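Local coordinates for putative uncharacterized protein (Pseudomonas phage 201phi2-1, PDB 3R4V) that is a phage tubulin-like protein of the tubulin/FtsZ type, modelled here with guanosine-5'-diphosphate in its nucleotide pocket, at residues A[107-121]-A[144-156]. Sequence-based numbering, arbitrary orientation.
Sequences ADRKASFVSFVVGAM and KHLPIVVNYVPNT. With GDP (guanosine-5'-diphosphate), chain B.
Lys144 reaches back over Ala107 to Asp108, its NZ meeting OD1 of Asp108 at 2.8 Å on the syn side, 24° out of the carboxylate plane; this salt bridge links the C-terminal ends of the two helices that lead into neighbouring parallel strands, 113-119 and 148-154. With helix 124-144 between them these strands form a beta-alpha-beta unit of the Rossmann-like nucleotide-binding sheet found in tubulin and FtsZ. Leu146 CD2 touches both Ala107 CB and the Phe113 ring, and Ile148 CD1 meets the edge of that ring near its plane, 4.0 Å from Phe113 CZ. Around Phe113 and Ile148 the strands are still apart, and a water there donates to Phe113 O and Pro147 O and accepts from Val149 N. Direct pairing follows in parallel register: Val149 O accepts from Ser115 N, Asn151 bonds through N and O to Ser115 O and Val117 N, and Val153 likewise to Val117 O and Gly119 N. CB of Asn151 sits 3.5 Å from Phe116 CD1, and with CG anti to the backbone N (chi1 -177°) OD1 comes alongside the same ring atom; Lys171 NZ and Leu211 O hydrogen-bond Asn151 OD1 and ND2 respectively. On the other face, Tyr152 OH lies 3.6 Å from Gly119 CA, over a residue with no side chain, and 3.3 Å from Met121 CE. Asn155 closes the strand pair, its N donating almost straight (175°) to Gly119 O, and its side chain crosses that of Val118 at about a right angle, OD1 and ND2 both close to CG1. That amide reads the guanine edge twice: OD1 accepts from GDP N2 at 2.9 Å, and ND2 donates to GDP N3 at 3.1 Å.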
loop_
_atom_site.group_PDB
_atom_site.type_symbol
_atom_site.label_atom_id
_atom_site.label_comp_id
_atom_site.label_asym_id
_atom_site.label_seq_id
_atom_site.Cartn_x
_atom_site.Cartn_y
_atom_site.Cartn_z
ATOM N N ALA A 107 -0.204 5.950 -12.712
ATOM C CA ALA A 107 0.903 5.706 -13.633
ATOM C C ALA A 107 0.626 6.367 -14.997
ATOM O O ALA A 107 1.519 6.959 -15.591
ATOM C CB ALA A 107 1.176 4.198 -13.787
ATOM N N ASP A 108 -0.612 6.278 -15.487
ATOM C CA ASP A 108 -0.957 6.919 -16.758
ATOM C C ASP A 108 -0.805 8.449 -16.692
ATOM O O ASP A 108 -0.527 9.083 -17.709
ATOM C CB ASP A 108 -2.372 6.539 -17.227
ATOM C CG ASP A 108 -2.481 5.086 -17.697
ATOM O OD1 ASP A 108 -1.447 4.411 -17.896
ATOM O OD2 ASP A 108 -3.625 4.617 -17.899
ATOM N N ARG A 109 -0.986 9.035 -15.504
ATOM C CA ARG A 109 -0.758 10.473 -15.301
ATOM C C ARG A 109 0.731 10.814 -15.275
ATOM O O ARG A 109 1.098 11.976 -15.154
ATOM C CB ARG A 109 -1.379 10.967 -13.985
ATOM C CG ARG A 109 -2.888 10.869 -13.879
ATOM C CD ARG A 109 -3.401 11.542 -12.601
ATOM N NE ARG A 109 -4.863 11.550 -12.541
ATOM C CZ ARG A 109 -5.577 12.129 -11.579
ATOM N NH1 ARG A 109 -4.973 12.768 -10.589
ATOM N NH2 ARG A 109 -6.903 12.081 -11.618
ATOM N N LYS A 110 1.583 9.795 -15.366
ATOM C CA LYS A 110 3.033 9.970 -15.219
ATOM C C LYS A 110 3.384 10.515 -13.836
ATOM O O LYS A 110 4.358 11.248 -13.666
ATOM C CB LYS A 110 3.593 10.871 -16.326
ATOM C CG LYS A 110 3.294 10.360 -17.729
ATOM C CD LYS A 110 3.594 8.867 -17.830
ATOM C CE LYS A 110 4.244 8.503 -19.148
ATOM N NZ LYS A 110 4.569 7.047 -19.198
ATOM N N ALA A 111 2.580 10.133 -12.851
ATOM C CA ALA A 111 2.735 10.610 -11.477
ATOM C C ALA A 111 3.875 9.990 -10.660
ATOM O O ALA A 111 4.358 8.875 -10.933
ATOM C CB ALA A 111 1.422 10.450 -10.723
ATOM N N SER A 112 4.295 10.744 -9.647
ATOM C CA SER A 112 5.204 10.268 -8.614
ATOM C C SER A 112 4.370 9.879 -7.402
ATOM O O SER A 112 3.581 10.682 -6.897
ATOM C CB SER A 112 6.169 11.386 -8.205
ATOM O OG SER A 112 6.965 11.818 -9.294
ATOM N N PHE A 113 4.529 8.652 -6.933
ATOM C CA PHE A 113 3.717 8.202 -5.815
ATOM C C PHE A 113 4.346 7.001 -5.126
ATOM O O PHE A 113 5.191 6.312 -5.696
ATOM C CB PHE A 113 2.275 7.887 -6.279
ATOM C CG PHE A 113 2.210 6.828 -7.353
ATOM C CD1 PHE A 113 2.120 5.483 -7.012
ATOM C CD2 PHE A 113 2.249 7.178 -8.700
ATOM C CE1 PHE A 113 2.058 4.495 -8.012
ATOM C CE2 PHE A 113 2.197 6.210 -9.700
ATOM C CZ PHE A 113 2.103 4.863 -9.355
ATOM N N VAL A 114 3.958 6.785 -3.876
ATOM C CA VAL A 114 4.279 5.547 -3.169
ATOM C C VAL A 114 3.018 4.981 -2.541
ATOM O O VAL A 114 2.034 5.699 -2.376
ATOM C CB VAL A 114 5.357 5.727 -2.072
ATOM C CG1 VAL A 114 6.664 6.240 -2.692
ATOM C CG2 VAL A 114 4.870 6.662 -0.953
ATOM N N SER A 115 3.037 3.690 -2.208
ATOM C CA SER A 115 1.865 3.062 -1.591
ATOM C C SER A 115 2.222 2.470 -0.246
ATOM O O SER A 115 3.361 2.088 -0.015
ATOM C CB SER A 115 1.346 1.937 -2.488
ATOM O OG SER A 115 1.002 2.446 -3.769
ATOM N N PHE A 116 1.233 2.382 0.634
ATOM C CA PHE A 116 1.384 1.687 1.894
ATOM C C PHE A 116 0.390 0.526 1.881
ATOM O O PHE A 116 -0.827 0.751 1.839
ATOM C CB PHE A 116 1.089 2.641 3.061
ATOM C CG PHE A 116 2.201 3.625 3.311
ATOM C CD1 PHE A 116 3.192 3.345 4.234
ATOM C CD2 PHE A 116 2.281 4.790 2.573
ATOM C CE1 PHE A 116 4.239 4.230 4.431
ATOM C CE2 PHE A 116 3.334 5.684 2.768
ATOM C CZ PHE A 116 4.295 5.406 3.694
ATOM N N VAL A 117 0.896 -0.706 1.878
ATOM C CA VAL A 117 0.014 -1.859 1.680
ATOM C C VAL A 117 0.176 -2.837 2.831
ATOM O O VAL A 117 1.276 -2.997 3.372
ATOM C CB VAL A 117 0.265 -2.560 0.325
ATOM C CG1 VAL A 117 -0.079 -1.612 -0.841
ATOM C CG2 VAL A 117 1.695 -3.080 0.230
ATOM N N VAL A 118 -0.928 -3.465 3.229
ATOM C CA VAL A 118 -0.910 -4.352 4.390
ATOM C C VAL A 118 -0.975 -5.815 3.950
ATOM O O VAL A 118 -1.826 -6.196 3.138
ATOM C CB VAL A 118 -2.094 -4.041 5.332
ATOM C CG1 VAL A 118 -2.264 -5.127 6.389
ATOM C CG2 VAL A 118 -1.902 -2.696 5.998
ATOM N N GLY A 119 -0.086 -6.635 4.494
ATOM C CA GLY A 119 -0.125 -8.071 4.272
ATOM C C GLY A 119 -1.044 -8.732 5.290
ATOM O O GLY A 119 -0.669 -8.927 6.455
ATOM N N ALA A 120 -2.247 -9.087 4.853
ATOM C CA ALA A 120 -3.251 -9.659 5.752
ATOM C C ALA A 120 -2.998 -11.150 5.920
ATOM O O ALA A 120 -2.655 -11.840 4.958
ATOM C CB ALA A 120 -4.653 -9.426 5.192
ATOM N N MET A 121 -3.194 -11.667 7.130
ATOM C CA MET A 121 -2.671 -12.992 7.436
ATOM C C MET A 121 -3.686 -13.938 8.073
ATOM O O MET A 121 -3.317 -15.036 8.482
ATOM C CB MET A 121 -1.449 -12.879 8.361
ATOM C CG MET A 121 -0.333 -11.975 7.861
ATOM S SD MET A 121 0.460 -12.628 6.391
ATOM C CE MET A 121 1.728 -11.391 6.117
ATOM N N LYS A 144 3.222 -0.500 -17.291
ATOM C CA LYS A 144 3.351 0.956 -17.323
ATOM C C LYS A 144 4.816 1.375 -17.353
ATOM O O LYS A 144 5.130 2.562 -17.458
ATOM C CB LYS A 144 2.672 1.584 -16.104
ATOM C CG LYS A 144 1.236 1.131 -15.859
ATOM C CD LYS A 144 0.305 1.600 -16.935
ATOM C CE LYS A 144 -1.152 1.465 -16.501
ATOM N NZ LYS A 144 -2.073 1.645 -17.650
ATOM N N HIS A 145 5.699 0.389 -17.292
ATOM C CA HIS A 145 7.136 0.616 -17.227
ATOM C C HIS A 145 7.472 1.659 -16.161
ATOM O O HIS A 145 7.991 2.727 -16.453
ATOM C CB HIS A 145 7.688 1.042 -18.600
ATOM C CG HIS A 145 9.155 0.788 -18.741
ATOM N ND1 HIS A 145 9.662 -0.430 -19.144
ATOM C CD2 HIS A 145 10.224 1.572 -18.468
ATOM C CE1 HIS A 145 10.982 -0.374 -19.141
ATOM N NE2 HIS A 145 11.347 0.830 -18.737
ATOM N N LEU A 146 7.163 1.343 -14.908
ATOM C CA LEU A 146 7.359 2.295 -13.837
ATOM C C LEU A 146 7.552 1.493 -12.561
ATOM O O LEU A 146 6.862 0.493 -12.385
ATOM C CB LEU A 146 6.089 3.135 -13.698
ATOM C CG LEU A 146 6.066 4.135 -12.561
ATOM C CD1 LEU A 146 6.997 5.276 -12.930
ATOM C CD2 LEU A 146 4.646 4.649 -12.270
ATOM N N PRO A 147 8.481 1.914 -11.687
ATOM C CA PRO A 147 8.567 1.208 -10.398
ATOM C C PRO A 147 7.291 1.438 -9.612
ATOM O O PRO A 147 6.759 2.551 -9.587
ATOM C CB PRO A 147 9.734 1.893 -9.683
ATOM C CG PRO A 147 10.530 2.553 -10.815
ATOM C CD PRO A 147 9.496 2.975 -11.801
ATOM N N ILE A 148 6.792 0.379 -8.989
ATOM C CA ILE A 148 5.649 0.526 -8.105
ATOM C C ILE A 148 6.167 0.326 -6.699
ATOM O O ILE A 148 6.507 -0.788 -6.293
ATOM C CB ILE A 148 4.529 -0.473 -8.453
ATOM C CG1 ILE A 148 3.988 -0.197 -9.872
ATOM C CG2 ILE A 148 3.432 -0.433 -7.370
ATOM C CD1 ILE A 148 3.256 1.143 -10.061
ATOM N N VAL A 149 6.293 1.438 -5.978
ATOM C CA VAL A 149 7.094 1.493 -4.764
ATOM C C VAL A 149 6.155 1.421 -3.589
ATOM O O VAL A 149 5.289 2.267 -3.441
ATOM C CB VAL A 149 7.872 2.834 -4.723
ATOM C CG1 VAL A 149 8.631 2.999 -3.435
ATOM C CG2 VAL A 149 8.832 2.912 -5.918
ATOM N N VAL A 150 6.331 0.400 -2.761
ATOM C CA VAL A 150 5.408 0.174 -1.660
ATOM C C VAL A 150 6.126 -0.040 -0.341
ATOM O O VAL A 150 7.177 -0.664 -0.272
ATOM C CB VAL A 150 4.483 -1.035 -1.931
ATOM C CG1 VAL A 150 3.899 -0.960 -3.358
ATOM C CG2 VAL A 150 5.210 -2.339 -1.717
ATOM N N ASN A 151 5.539 0.498 0.717
ATOM C CA ASN A 151 5.952 0.176 2.064
ATOM C C ASN A 151 5.030 -0.952 2.486
ATOM O O ASN A 151 3.807 -0.765 2.580
ATOM C CB ASN A 151 5.758 1.388 2.965
ATOM C CG ASN A 151 6.235 1.140 4.382
ATOM O OD1 ASN A 151 5.437 0.880 5.286
ATOM N ND2 ASN A 151 7.542 1.216 4.586
ATOM N N TYR A 152 5.616 -2.123 2.693
ATOM C CA TYR A 152 4.858 -3.335 2.971
ATOM C C TYR A 152 4.803 -3.571 4.474
ATOM O O TYR A 152 5.833 -3.562 5.139
ATOM C CB TYR A 152 5.513 -4.539 2.290
ATOM C CG TYR A 152 4.892 -5.861 2.701
ATOM C CD1 TYR A 152 3.669 -6.270 2.167
ATOM C CD2 TYR A 152 5.514 -6.682 3.639
ATOM C CE1 TYR A 152 3.096 -7.486 2.547
ATOM C CE2 TYR A 152 4.950 -7.898 4.021
ATOM C CZ TYR A 152 3.733 -8.284 3.478
ATOM O OH TYR A 152 3.171 -9.485 3.857
ATOM N N VAL A 153 3.600 -3.749 5.014
ATOM C CA VAL A 153 3.436 -3.923 6.447
ATOM C C VAL A 153 2.614 -5.184 6.686
ATOM O O VAL A 153 1.407 -5.213 6.394
ATOM C CB VAL A 153 2.707 -2.719 7.070
ATOM C CG1 VAL A 153 2.521 -2.926 8.558
ATOM C CG2 VAL A 153 3.490 -1.433 6.810
ATOM N N PRO A 154 3.266 -6.244 7.177
ATOM C CA PRO A 154 2.563 -7.498 7.439
ATOM C C PRO A 154 1.826 -7.422 8.764
ATOM O O PRO A 154 2.385 -6.891 9.721
ATOM C CB PRO A 154 3.699 -8.512 7.568
ATOM C CG PRO A 154 4.865 -7.708 8.062
ATOM C CD PRO A 154 4.715 -6.351 7.427
ATOM N N ASN A 155 0.604 -7.942 8.815
ATOM C CA ASN A 155 -0.112 -8.096 10.069
ATOM C C ASN A 155 0.482 -9.261 10.850
ATOM O O ASN A 155 0.017 -10.398 10.751
ATOM C CB ASN A 155 -1.602 -8.344 9.824
ATOM C CG ASN A 155 -2.341 -7.108 9.353
ATOM O OD1 ASN A 155 -1.859 -5.991 9.490
ATOM N ND2 ASN A 155 -3.542 -7.309 8.806
ATOM N N THR A 156 1.520 -8.974 11.623
ATOM C CA THR A 156 2.231 -10.001 12.366
ATOM C C THR A 156 1.350 -10.539 13.490
ATOM O O THR A 156 0.656 -9.777 14.165
ATOM C CB THR A 156 3.562 -9.458 12.932
ATOM O OG1 THR A 156 3.312 -8.261 13.676
ATOM C CG2 THR A 156 4.526 -9.136 11.806
HETATM P PB GDP B . -11.593 -4.693 1.930
HETATM O O1B GDP B . -12.577 -3.676 2.463
HETATM O O2B GDP B . -10.533 -3.959 1.154
HETATM O O3B GDP B . -12.315 -5.721 1.067
HETATM O O3A GDP B . -10.947 -5.506 3.146
HETATM P PA GDP B . -10.342 -4.882 4.500
HETATM O O1A GDP B . -11.405 -4.267 5.396
HETATM O O2A GDP B . -9.237 -3.912 4.195
HETATM O "O5'" GDP B . -9.796 -6.201 5.174
HETATM C "C5'" GDP B . -8.865 -7.066 4.501
HETATM C "C4'" GDP B . -8.017 -7.822 5.517
HETATM O "O4'" GDP B . -7.101 -6.916 6.146
HETATM C "C3'" GDP B . -8.828 -8.421 6.654
HETATM O "O3'" GDP B . -9.198 -9.763 6.351
HETATM C "C2'" GDP B . -7.865 -8.379 7.821
HETATM O "O2'" GDP B . -6.979 -9.497 7.774
HETATM C "C1'" GDP B . -7.007 -7.163 7.558
HETATM N N9 GDP B . -7.537 -5.932 8.183
HETATM C C8 GDP B . -8.831 -5.545 8.288
HETATM N N7 GDP B . -8.924 -4.328 8.882
HETATM C C5 GDP B . -7.667 -3.903 9.142
HETATM C C6 GDP B . -7.039 -2.704 9.740
HETATM O O6 GDP B . -7.738 -1.761 10.160
HETATM N N1 GDP B . -5.695 -2.670 9.817
HETATM C C2 GDP B . -4.920 -3.682 9.367
HETATM N N2 GDP B . -3.567 -3.595 9.460
HETATM N N3 GDP B . -5.431 -4.803 8.806
HETATM C C4 GDP B . -6.767 -4.960 8.669
HETATM O O HOH W 1 -4.641 1.653 -16.641
HETATM O O HOH W 2 3.395 4.827 -17.766
HETATM O O HOH W 3 6.583 5.425 -17.145
HETATM O O HOH W 4 5.380 3.952 -7.137
HETATM O O HOH W 5 3.257 2.755 -5.257
HETATM O O HOH W 6 -4.548 -9.993 9.225
#